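Local coordinates for endonuclease II (PDB 2WSH), which nicks and cleaves cytosine-containing double-stranded DNA of the host in a sequence-specific manner, so that its nucleotides can be scavenged for phage DNA synthesis, at residues Y15-Y20 with I43-I48. The protein carries 1 engineered substitution. Residues are numbered along the deposited sequence; the frame is centred on the assembly and turned at random.
With PO4 (phosphate ion), chain E.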
loop_
_atom_site.group_PDB
_atom_site.type_symbol
_atom_site.label_atom_id
_atom_site.label_comp_id
_atom_site.label_asym_id
_atom_site.label_seq_id
_atom_site.Cartn_x
_atom_site.Cartn_y
_atom_site.Cartn_z
ATOM N N TYR A 15 -20.729 5.016 -2.715
ATOM C CA TYR A 15 -19.702 4.280 -1.987
ATOM C C TYR A 15 -19.798 2.777 -2.179
ATOM O O TYR A 15 -19.216 2.006 -1.417
ATOM C CB TYR A 15 -19.749 4.643 -0.504
ATOM C CG TYR A 15 -19.433 6.094 -0.269
ATOM C CD1 TYR A 15 -18.117 6.523 -0.159
ATOM C CD2 TYR A 15 -20.443 7.043 -0.187
ATOM C CE1 TYR A 15 -17.815 7.852 0.042
ATOM C CE2 TYR A 15 -20.148 8.376 0.015
ATOM C CZ TYR A 15 -18.833 8.775 0.127
ATOM O OH TYR A 15 -18.526 10.100 0.328
ATOM N N SER A 16 -20.535 2.371 -3.205
ATOM C CA SER A 16 -20.652 0.963 -3.558
ATOM C C SER A 16 -21.091 0.095 -2.383
ATOM O O SER A 16 -20.509 -0.956 -2.124
ATOM C CB SER A 16 -19.341 0.444 -4.149
ATOM O OG SER A 16 -19.102 1.017 -5.425
ATOM N N PHE A 17 -22.116 0.541 -1.668
ATOM C CA PHE A 17 -22.759 -0.317 -0.686
ATOM C C PHE A 17 -23.768 -1.188 -1.412
ATOM O O PHE A 17 -24.600 -0.693 -2.167
ATOM C CB PHE A 17 -23.458 0.507 0.397
ATOM C CG PHE A 17 -22.537 1.001 1.477
ATOM C CD1 PHE A 17 -22.278 0.221 2.594
ATOM C CD2 PHE A 17 -21.942 2.250 1.386
ATOM C CE1 PHE A 17 -21.436 0.673 3.594
ATOM C CE2 PHE A 17 -21.097 2.709 2.381
ATOM C CZ PHE A 17 -20.843 1.919 3.485
ATOM N N ILE A 18 -23.679 -2.492 -1.196
ATOM C CA ILE A 18 -24.616 -3.420 -1.802
ATOM C C ILE A 18 -25.532 -3.981 -0.720
ATOM O O ILE A 18 -25.067 -4.384 0.346
ATOM C CB ILE A 18 -23.876 -4.547 -2.530
ATOM C CG1 ILE A 18 -23.125 -3.977 -3.736
ATOM C CG2 ILE A 18 -24.843 -5.636 -2.971
ATOM C CD1 ILE A 18 -22.076 -4.897 -4.290
ATOM N N LYS A 19 -26.834 -3.981 -0.984
ATOM C CA LYS A 19 -27.795 -4.486 -0.012
ATOM C C LYS A 19 -27.516 -5.944 0.305
ATOM O O LYS A 19 -27.410 -6.781 -0.591
ATOM C CB LYS A 19 -29.233 -4.322 -0.502
ATOM C CG LYS A 19 -30.234 -5.085 0.349
ATOM C CD LYS A 19 -31.646 -4.559 0.182
ATOM C CE LYS A 19 -32.615 -5.360 1.035
ATOM N NZ LYS A 19 -34.008 -4.848 0.940
ATOM N N TYR A 20 -27.397 -6.240 1.591
ATOM C CA TYR A 20 -27.051 -7.577 2.033
ATOM C C TYR A 20 -28.302 -8.331 2.449
ATOM O O TYR A 20 -28.563 -9.424 1.959
ATOM C CB TYR A 20 -26.049 -7.509 3.184
ATOM C CG TYR A 20 -25.642 -8.858 3.732
ATOM C CD1 TYR A 20 -24.902 -9.751 2.967
ATOM C CD2 TYR A 20 -25.991 -9.235 5.021
ATOM C CE1 TYR A 20 -24.529 -10.987 3.472
ATOM C CE2 TYR A 20 -25.625 -10.464 5.532
ATOM C CZ TYR A 20 -24.893 -11.335 4.757
ATOM O OH TYR A 20 -24.528 -12.555 5.276
ATOM N N ILE A 43 -17.384 -2.974 5.798
ATOM C CA ILE A 43 -18.117 -1.918 6.470
ATOM C C ILE A 43 -19.579 -2.222 6.219
ATOM O O ILE A 43 -19.975 -2.489 5.085
ATOM C CB ILE A 43 -17.789 -0.539 5.882
ATOM C CG1 ILE A 43 -16.344 -0.154 6.202
ATOM C CG2 ILE A 43 -18.768 0.515 6.396
ATOM C CD1 ILE A 43 -16.044 -0.094 7.688
ATOM N N TYR A 44 -20.385 -2.226 7.271
ATOM C CA TYR A 44 -21.809 -2.426 7.068
ATOM C C TYR A 44 -22.610 -1.201 7.466
ATOM O O TYR A 44 -22.171 -0.392 8.278
ATOM C CB TYR A 44 -22.315 -3.705 7.744
ATOM C CG TYR A 44 -22.402 -3.686 9.256
ATOM C CD1 TYR A 44 -23.586 -3.342 9.895
ATOM C CD2 TYR A 44 -21.318 -4.059 10.040
ATOM C CE1 TYR A 44 -23.687 -3.349 11.272
ATOM C CE2 TYR A 44 -21.407 -4.064 11.424
ATOM C CZ TYR A 44 -22.597 -3.710 12.029
ATOM O OH TYR A 44 -22.704 -3.715 13.397
ATOM N N ALA A 45 -23.777 -1.058 6.857
ATOM C CA ALA A 45 -24.623 0.087 7.110
ATOM C C ALA A 45 -26.009 -0.406 7.478
ATOM O O ALA A 45 -26.552 -1.302 6.833
ATOM C CB ALA A 45 -24.682 0.984 5.882
ATOM N N ILE A 46 -26.569 0.163 8.535
ATOM C CA ILE A 46 -27.943 -0.123 8.892
ATOM C C ILE A 46 -28.800 1.029 8.410
ATOM O O ILE A 46 -28.476 2.193 8.659
ATOM C CB ILE A 46 -28.109 -0.295 10.410
ATOM C CG1 ILE A 46 -27.155 -1.371 10.924
ATOM C CG2 ILE A 46 -29.556 -0.641 10.755
ATOM C CD1 ILE A 46 -27.353 -1.712 12.387
ATOM N N ALA A 47 -29.882 0.701 7.706
ATOM C CA ALA A 47 -30.793 1.708 7.171
ATOM C C ALA A 47 -32.210 1.460 7.655
ATOM O O ALA A 47 -32.695 0.329 7.631
ATOM C CB ALA A 47 -30.753 1.710 5.647
ATOM N N ILE A 48 -32.860 2.527 8.104
ATOM C CA ILE A 48 -34.235 2.468 8.577
ATOM C C ILE A 48 -35.074 3.389 7.700
ATOM O O ILE A 48 -34.833 4.596 7.645
ATOM C CB ILE A 48 -34.348 2.921 10.049
ATOM C CG1 ILE A 48 -33.366 2.148 10.937
ATOM C CG2 ILE A 48 -35.767 2.734 10.558
ATOM C CD1 ILE A 48 -33.688 0.670 11.075
HETATM P P PO4 E . -20.470 -3.731 16.088
HETATM O O1 PO4 E . -20.434 -2.365 15.447
HETATM O O2 PO4 E . -19.062 -4.248 16.274
HETATM O O3 PO4 E . -21.167 -3.685 17.429
HETATM O O4 PO4 E . -21.237 -4.638 15.159
#
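Phe-17, just ahead of Ile-18, lays its ring against Ile-43 and Ala-45 of strand 42-48 in the antiparallel sheet of the GIY-YIG nuclease fold, a worked example of one aromatic ring covering two alternate residues of a strand. Strands 18-23 and 42-48 both pair with strand 97-111, and no hydrogen bond crosses between 15-20 and 43-48. From CB, with CG held anti to the carbonyl carbon (chi1 -81°), the Phe-17 side chain heads for strand 42-48. CD1 comes first to the methyl of Ala-45, 4.1 Å from its CB. One atom on, CE1 is the busiest, lying 4.0 Å from Ala-45 CB and 3.8 Å from the carbonyl O of Ile-43. At the tip, CZ meets the branch methyl CG2 of Ile-43, while the CG1 arm of that isoleucine leads away from the ring. Phe-128 of helix 121-132 packs edge-to-face with the same ring, and the helix also touches Ile-43 through Ala-125. Alternation along strand 42-48 sends Tyr-44 away from Phe-17. Its hydroxyl binds a phosphate ion, probably picked up from the crystallisation solution, which Tyr-54, Arg-64 and Lys-83 also hold. Tyr-44 OH donates a hydrogen bond to phosphate O4, in the ring plane, at a doubtfully short 2.5 Å.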